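Local structure of protein VIRB8 (Agrobacterium tumefaciens, 2CC3) at residues Q6-A9 and V10-S14; T29-Y32 and A33-V37; Q50-N54 and Y55-T59. The protein is a type IV secretion system component of the inner membrane, suggested to help direct T-DNA transfer to plant cells, represented here by its periplasmic domain. One frame throughout, in Å; residues are numbered along the deposited sequence.

How the interactions relate
From the N terminus the three contacts follow in series, without nesting or crossing, and each is local to its own piece of chain. Interaction 1 is a turn-to-turn contact near the start of helix 6-23. Interaction 2 opens the next helix, 30-39, its nearest atoms about 8 Å from interaction 1. Interaction 3 ends helix 43-53 and closes a tight turn into the loop before helix 61-64, about 30 Å from interaction 1, centre to centre, across the middle of the chain. Interactions 2 and 3 touch: Tyr34 meets the Phe53 ring, and Tyr34 OH probably hydrogen-bonds Asn54 ND2, tying helix 30-39 to the end of helix 43-53.

Interaction 1 of 3, residues Q6-A9 and V10-S14; sequences QEEA and VVNAS
Val10 meets Gln6 through CG2, the branch left beside the backbone N when CG1 is anti to it (chi1 -179°); this methyl lies 3.0 Å from Gln6 O, a tight fit. The same branch also touches Gln6 CG, at 4.0 Å, the two side chains crossing obliquely and the rest of the glutamine leading on past it. Val11 repeats the pattern one residue on, with its CG2 at 3.2 Å from Glu7 O. Glu7 starts out away from the following turn, but a bend at chi2 (63°) folds its carboxylate back, and OE2 comes to 3.6 Å from Val11 CG2. The other carboxylate oxygen, OE1, is engaged in a salt bridge with Lys114, at the end of strand 102-114, which ties the carboxylate to the sheet.

Beneath the side chains runs a regular set of i to i+4 backbone bonds. Val10 N gives the shortest, 2.8 Å to Gln6 O and almost straight at the hydrogen, while Asn12 N reaches Glu8 O at 3.2 Å. Asn12 also lays its amide carbon near that carbonyl, CG at 3.3 Å from Glu8 O, but the amide's OD1 accepts its hydrogen bond from Gln86. Farther along, Val10 O receives two bonds: Ser14 N and Ser14 OG approach it from opposite faces of its plane, the hydroxyl at 2.9 Å, so a buried polar side chain is satisfied by its own helix.

The helix surface built here is partly buried by the second subunit: Val10 packs on Val10 of that subunit, and Gln6 and Glu7 on its Glu7 and Gln6. The arrangement is that of a regular alpha-helix whose first turns serve both the homodimer contact and, through Lys114 and Gln86, the curved antiparallel sheet against which helices pack in an NTF2-like domain.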
# COMPACT_ATOMS: atom_id res chain seq x y z
N GLN A 6 1.27 19.91 2.24
CA GLN A 6 1.68 18.57 1.88
C GLN A 6 2.02 17.72 3.11
O GLN A 6 1.76 16.52 3.10
CB GLN A 6 2.81 18.52 0.84
CG GLN A 6 2.92 17.10 0.20
CD GLN A 6 3.88 17.02 -0.95
OE1 GLN A 6 3.60 17.51 -2.05
NE2 GLN A 6 5.01 16.42 -0.72
N GLU A 7 2.56 18.35 4.15
CA GLU A 7 2.88 17.67 5.42
C GLU A 7 1.64 17.04 6.04
O GLU A 7 1.67 15.89 6.43
CB GLU A 7 3.55 18.64 6.42
CG GLU A 7 3.39 18.29 7.92
CD GLU A 7 4.02 16.95 8.34
OE1 GLU A 7 4.57 16.22 7.49
OE2 GLU A 7 3.96 16.63 9.54
N GLU A 8 0.56 17.82 6.09
CA GLU A 8 -0.74 17.37 6.55
C GLU A 8 -1.33 16.31 5.61
O GLU A 8 -1.95 15.35 6.07
CB GLU A 8 -1.62 18.61 6.82
CG GLU A 8 -3.10 18.64 6.48
CD GLU A 8 -3.63 20.10 6.47
OE1 GLU A 8 -2.80 21.04 6.37
OE2 GLU A 8 -4.87 20.33 6.57
N ALA A 9 -1.09 16.43 4.30
CA ALA A 9 -1.54 15.38 3.36
C ALA A 9 -0.82 14.06 3.60
O ALA A 9 -1.45 12.99 3.66
CB ALA A 9 -1.39 15.83 1.89
N VAL A 10 0.50 14.14 3.74
CA VAL A 10 1.33 12.99 4.06
C VAL A 10 0.94 12.31 5.38
O VAL A 10 0.87 11.08 5.45
CB VAL A 10 2.82 13.39 4.01
CG1 VAL A 10 3.74 12.20 4.32
CG2 VAL A 10 3.14 13.91 2.60
N VAL A 11 0.69 13.10 6.43
CA VAL A 11 0.18 12.54 7.70
C VAL A 11 -1.04 11.66 7.48
O VAL A 11 -1.04 10.48 7.87
CB VAL A 11 -0.18 13.63 8.71
CG1 VAL A 11 -0.82 13.03 9.95
CG2 VAL A 11 1.10 14.40 9.15
N ASN A 12 -2.07 12.24 6.84
CA ASN A 12 -3.39 11.62 6.72
C ASN A 12 -3.34 10.34 5.93
O ASN A 12 -4.00 9.34 6.27
CB ASN A 12 -4.42 12.57 6.09
CG ASN A 12 -4.71 13.79 6.94
OD1 ASN A 12 -4.41 13.85 8.13
ND2 ASN A 12 -5.29 14.79 6.32
N ALA A 13 -2.55 10.39 4.86
CA ALA A 13 -2.26 9.25 4.03
C ALA A 13 -1.51 8.15 4.79
O ALA A 13 -1.85 6.97 4.65
CB ALA A 13 -1.50 9.69 2.74
N SER A 14 -0.48 8.49 5.56
CA SER A 14 0.33 7.42 6.22
C SER A 14 -0.47 6.76 7.37
O SER A 14 -0.38 5.55 7.60
CB SER A 14 1.70 7.91 6.76
OG SER A 14 2.46 8.70 5.85

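Interaction 2 of 3, residues T29-Y32 and A33-V37; sequences TAQY and AYDLV
Ala33 N donates to Thr29 O over 2.8 Å, nearly along the C=O axis, as the first in a run of four i to i+4 bonds. Tyr34 N and Asp35 N bind Ala30 O and Gln31 O at 3.0 and 3.1 Å, whereas the last, Leu36 N to Tyr32 O, is weak at 3.3 Å, although nearly straight at the hydrogen. Gln31 O has a second neighbour: Asp35 OD2 is modelled 2.8 Å from it without a hydrogen bond, an approach of two acceptors whose detail is doubtful. With CG beside its own backbone N (chi1 -57°), the Asp35 carboxylate is turned back over the preceding turn. There Gln31 CG lies near OD2 of Asp35, and the amide and carboxylate planes are only 13° apart, though the two groups do not stack.

This is the opening of helix 30-39, which packs on the N-terminal helix 6-23 of the periplasmic domain: Tyr32, Leu36 and Val37 all touch Leu21.

On that side the Tyr32 ring and Leu36 meet obliquely, Leu36 CD1 lying 3.4 Å from Tyr32 OH and 3.9 Å from CZ. A bound methylpentanediol, probably from the crystallisation liquor, lies at the Tyr32 hydroxyl, modelled so close that the details of the bond are doubtful, and Arg20 of the second subunit makes a cation-pi contact with the ring. Elsewhere on the helix, Tyr34 CB sits tightly at 3.1 Å from Ala30 O, while Asp35 OD1 lies in plane at the edge of the tyrosine's ring.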
# COMPACT_ATOMS: atom_id res chain seq x y z
N THR A 29 -1.67 -11.08 1.86
CA THR A 29 -1.03 -9.81 2.24
C THR A 29 -0.64 -9.78 3.71
O THR A 29 -0.13 -8.78 4.21
CB THR A 29 -1.96 -8.62 2.02
OG1 THR A 29 -3.12 -8.76 2.84
CG2 THR A 29 -2.38 -8.50 0.56
N ALA A 30 -0.89 -10.89 4.39
CA ALA A 30 -0.69 -10.97 5.84
C ALA A 30 0.74 -10.58 6.29
O ALA A 30 0.90 -9.80 7.25
CB ALA A 30 -1.10 -12.36 6.36
N GLN A 31 1.75 -11.11 5.59
CA GLN A 31 3.15 -10.84 5.90
C GLN A 31 3.59 -9.42 5.50
O GLN A 31 4.29 -8.72 6.26
CB GLN A 31 4.04 -11.84 5.17
CG GLN A 31 5.44 -12.01 5.80
CD GLN A 31 5.41 -13.06 6.89
OE1 GLN A 31 5.30 -14.26 6.60
NE2 GLN A 31 5.49 -12.63 8.15
N TYR A 32 3.24 -9.03 4.29
CA TYR A 32 3.46 -7.68 3.83
C TYR A 32 2.84 -6.66 4.82
O TYR A 32 3.51 -5.74 5.26
CB TYR A 32 2.93 -7.48 2.40
CG TYR A 32 2.82 -6.02 2.02
CD1 TYR A 32 3.95 -5.21 1.96
CD2 TYR A 32 1.57 -5.43 1.75
CE1 TYR A 32 3.85 -3.88 1.66
CE2 TYR A 32 1.47 -4.07 1.42
CZ TYR A 32 2.61 -3.31 1.39
OH TYR A 32 2.53 -1.97 1.06
N ALA A 33 1.57 -6.82 5.17
CA ALA A 33 0.94 -5.84 6.06
C ALA A 33 1.58 -5.85 7.47
O ALA A 33 1.89 -4.80 8.01
CB ALA A 33 -0.56 -6.05 6.10
N TYR A 34 1.82 -7.03 8.01
CA TYR A 34 2.45 -7.22 9.33
C TYR A 34 3.79 -6.51 9.48
O TYR A 34 4.07 -5.91 10.52
CB TYR A 34 2.59 -8.73 9.62
CG TYR A 34 3.30 -9.07 10.91
CD1 TYR A 34 2.57 -9.30 12.08
CD2 TYR A 34 4.68 -9.16 10.97
CE1 TYR A 34 3.19 -9.61 13.27
CE2 TYR A 34 5.32 -9.46 12.16
CZ TYR A 34 4.56 -9.70 13.31
OH TYR A 34 5.17 -10.02 14.50
N ASP A 35 4.63 -6.56 8.45
CA ASP A 35 5.94 -5.90 8.51
C ASP A 35 5.86 -4.37 8.44
O ASP A 35 6.57 -3.67 9.18
CB ASP A 35 6.88 -6.42 7.41
CG ASP A 35 7.08 -7.92 7.46
OD1 ASP A 35 7.28 -8.49 8.57
OD2 ASP A 35 7.06 -8.54 6.37
N LEU A 36 5.06 -3.84 7.51
CA LEU A 36 4.81 -2.40 7.46
C LEU A 36 4.15 -1.88 8.77
O LEU A 36 4.60 -0.92 9.33
CB LEU A 36 3.98 -2.00 6.22
CG LEU A 36 4.61 -1.56 4.87
CD1 LEU A 36 3.63 -0.70 4.07
CD2 LEU A 36 5.93 -0.79 5.03
N VAL A 37 3.11 -2.55 9.25
CA VAL A 37 2.48 -2.16 10.51
C VAL A 37 3.50 -2.13 11.65
O VAL A 37 3.59 -1.14 12.36
CB VAL A 37 1.27 -3.07 10.90
CG1 VAL A 37 0.87 -2.79 12.33
CG2 VAL A 37 0.08 -2.82 9.95

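Interaction 3 of 3, residues Q50-N54 and Y55-T59; sequences QQFFN and YPNPT
Asn54 and Asn57 are joined by a backbone bond, Asn57 N to Asn54 O at 3.1 Å, that closes a type VIa beta turn with Tyr55 and Pro56 at its corners. The peptide before Pro56 is cis. Asn54, the first residue to leave helical angles (psi 152°), swings the chain out of helix 43-53 into this turn, which folds Asn57 back toward the last helical residues.

With chi1 at -170°, the Asn57 side chain extends away from its own N and carries the amide to the helix end. There ND2 donates to Phe52 O over 2.7 Å, in the carbonyl plane and on a lone pair. The same nitrogen makes a weak bond to Thr59 OG1. Beside it lies the Phe52 ring, CD1 3.5 Å from Asn57 ND2, with ring and amide planes 66° apart; the ring's CE1 also comes to 3.8 Å from Thr59 O.

In chemical terms, carbonyls at the helix's end, left without the amides of a further turn, find side-chain donors beyond it: Asn57 for Phe52 O, Ser60 and Gln62 for Phe53 O. Asn57 N separately closes the turn, and the contact between the two segments rests mainly on polar bonds, with the Phe52 ring alongside.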
# COMPACT_ATOMS: atom_id res chain seq x y z
N GLN A 50 1.42 -7.26 17.41
CA GLN A 50 2.03 -8.56 17.16
C GLN A 50 1.44 -9.70 17.98
O GLN A 50 1.26 -10.81 17.46
CB GLN A 50 3.55 -8.49 17.32
CG GLN A 50 4.22 -7.69 16.20
CD GLN A 50 5.74 -7.66 16.25
OE1 GLN A 50 6.34 -7.84 17.30
NE2 GLN A 50 6.37 -7.40 15.10
N GLN A 51 1.11 -9.41 19.25
CA GLN A 51 0.52 -10.40 20.14
C GLN A 51 -0.92 -10.75 19.73
O GLN A 51 -1.38 -11.87 19.92
CB GLN A 51 0.55 -9.90 21.59
CG GLN A 51 0.83 -11.01 22.62
CD GLN A 51 -0.37 -11.91 22.85
OE1 GLN A 51 -1.52 -11.45 22.82
NE2 GLN A 51 -0.11 -13.19 23.09
N PHE A 52 -1.61 -9.76 19.16
CA PHE A 52 -2.93 -9.99 18.63
C PHE A 52 -2.89 -10.79 17.31
O PHE A 52 -3.55 -11.83 17.16
CB PHE A 52 -3.69 -8.66 18.43
CG PHE A 52 -4.89 -8.81 17.56
CD1 PHE A 52 -5.98 -9.54 18.01
CD2 PHE A 52 -4.90 -8.31 16.27
CE1 PHE A 52 -7.07 -9.74 17.20
CE2 PHE A 52 -6.01 -8.50 15.44
CZ PHE A 52 -7.09 -9.21 15.91
N PHE A 53 -2.08 -10.32 16.38
CA PHE A 53 -1.97 -10.93 15.06
C PHE A 53 -1.34 -12.33 15.04
O PHE A 53 -1.81 -13.20 14.28
CB PHE A 53 -1.17 -10.02 14.12
CG PHE A 53 -1.49 -10.24 12.69
CD1 PHE A 53 -2.69 -9.78 12.15
CD2 PHE A 53 -0.61 -10.91 11.87
CE1 PHE A 53 -2.99 -9.98 10.84
CE2 PHE A 53 -0.90 -11.12 10.54
CZ PHE A 53 -2.09 -10.67 10.02
N ASN A 54 -0.28 -12.55 15.83
CA ASN A 54 0.45 -13.82 15.73
C ASN A 54 -0.28 -15.03 16.32
O ASN A 54 -1.13 -14.89 17.21
CB ASN A 54 1.87 -13.69 16.31
CG ASN A 54 2.79 -12.90 15.41
OD1 ASN A 54 2.72 -13.00 14.18
ND2 ASN A 54 3.65 -12.10 16.00
N TYR A 55 0.03 -16.22 15.78
CA TYR A 55 -0.25 -17.49 16.46
C TYR A 55 0.55 -17.49 17.76
O TYR A 55 1.70 -17.03 17.77
CB TYR A 55 0.20 -18.69 15.60
CG TYR A 55 -0.25 -18.67 14.15
CD1 TYR A 55 -1.60 -18.74 13.81
CD2 TYR A 55 0.69 -18.60 13.11
CE1 TYR A 55 -2.01 -18.73 12.47
CE2 TYR A 55 0.28 -18.58 11.77
CZ TYR A 55 -1.06 -18.65 11.46
OH TYR A 55 -1.49 -18.65 10.14
N PRO A 56 -0.01 -18.05 18.85
CA PRO A 56 -1.21 -18.89 18.91
C PRO A 56 -2.52 -18.20 19.29
O PRO A 56 -3.45 -18.88 19.73
CB PRO A 56 -0.84 -19.91 20.00
CG PRO A 56 0.15 -19.19 20.90
CD PRO A 56 0.58 -17.90 20.19
N ASN A 57 -2.61 -16.88 19.11
CA ASN A 57 -3.83 -16.14 19.45
C ASN A 57 -5.07 -16.68 18.71
O ASN A 57 -5.20 -16.44 17.51
CB ASN A 57 -3.69 -14.64 19.16
CG ASN A 57 -4.85 -13.83 19.72
OD1 ASN A 57 -5.35 -14.13 20.81
ND2 ASN A 57 -5.30 -12.82 18.97
N PRO A 58 -5.99 -17.36 19.45
CA PRO A 58 -7.15 -18.04 18.86
C PRO A 58 -8.14 -17.08 18.20
O PRO A 58 -8.99 -17.52 17.44
CB PRO A 58 -7.80 -18.72 20.06
CG PRO A 58 -7.38 -17.90 21.23
CD PRO A 58 -5.98 -17.47 20.92
N THR A 59 -8.01 -15.79 18.51
CA THR A 59 -8.87 -14.74 17.93
C THR A 59 -8.18 -13.92 16.81
O THR A 59 -8.78 -12.99 16.25
CB THR A 59 -9.47 -13.77 19.01
OG1 THR A 59 -8.42 -13.13 19.73
CG2 THR A 59 -10.35 -14.51 20.00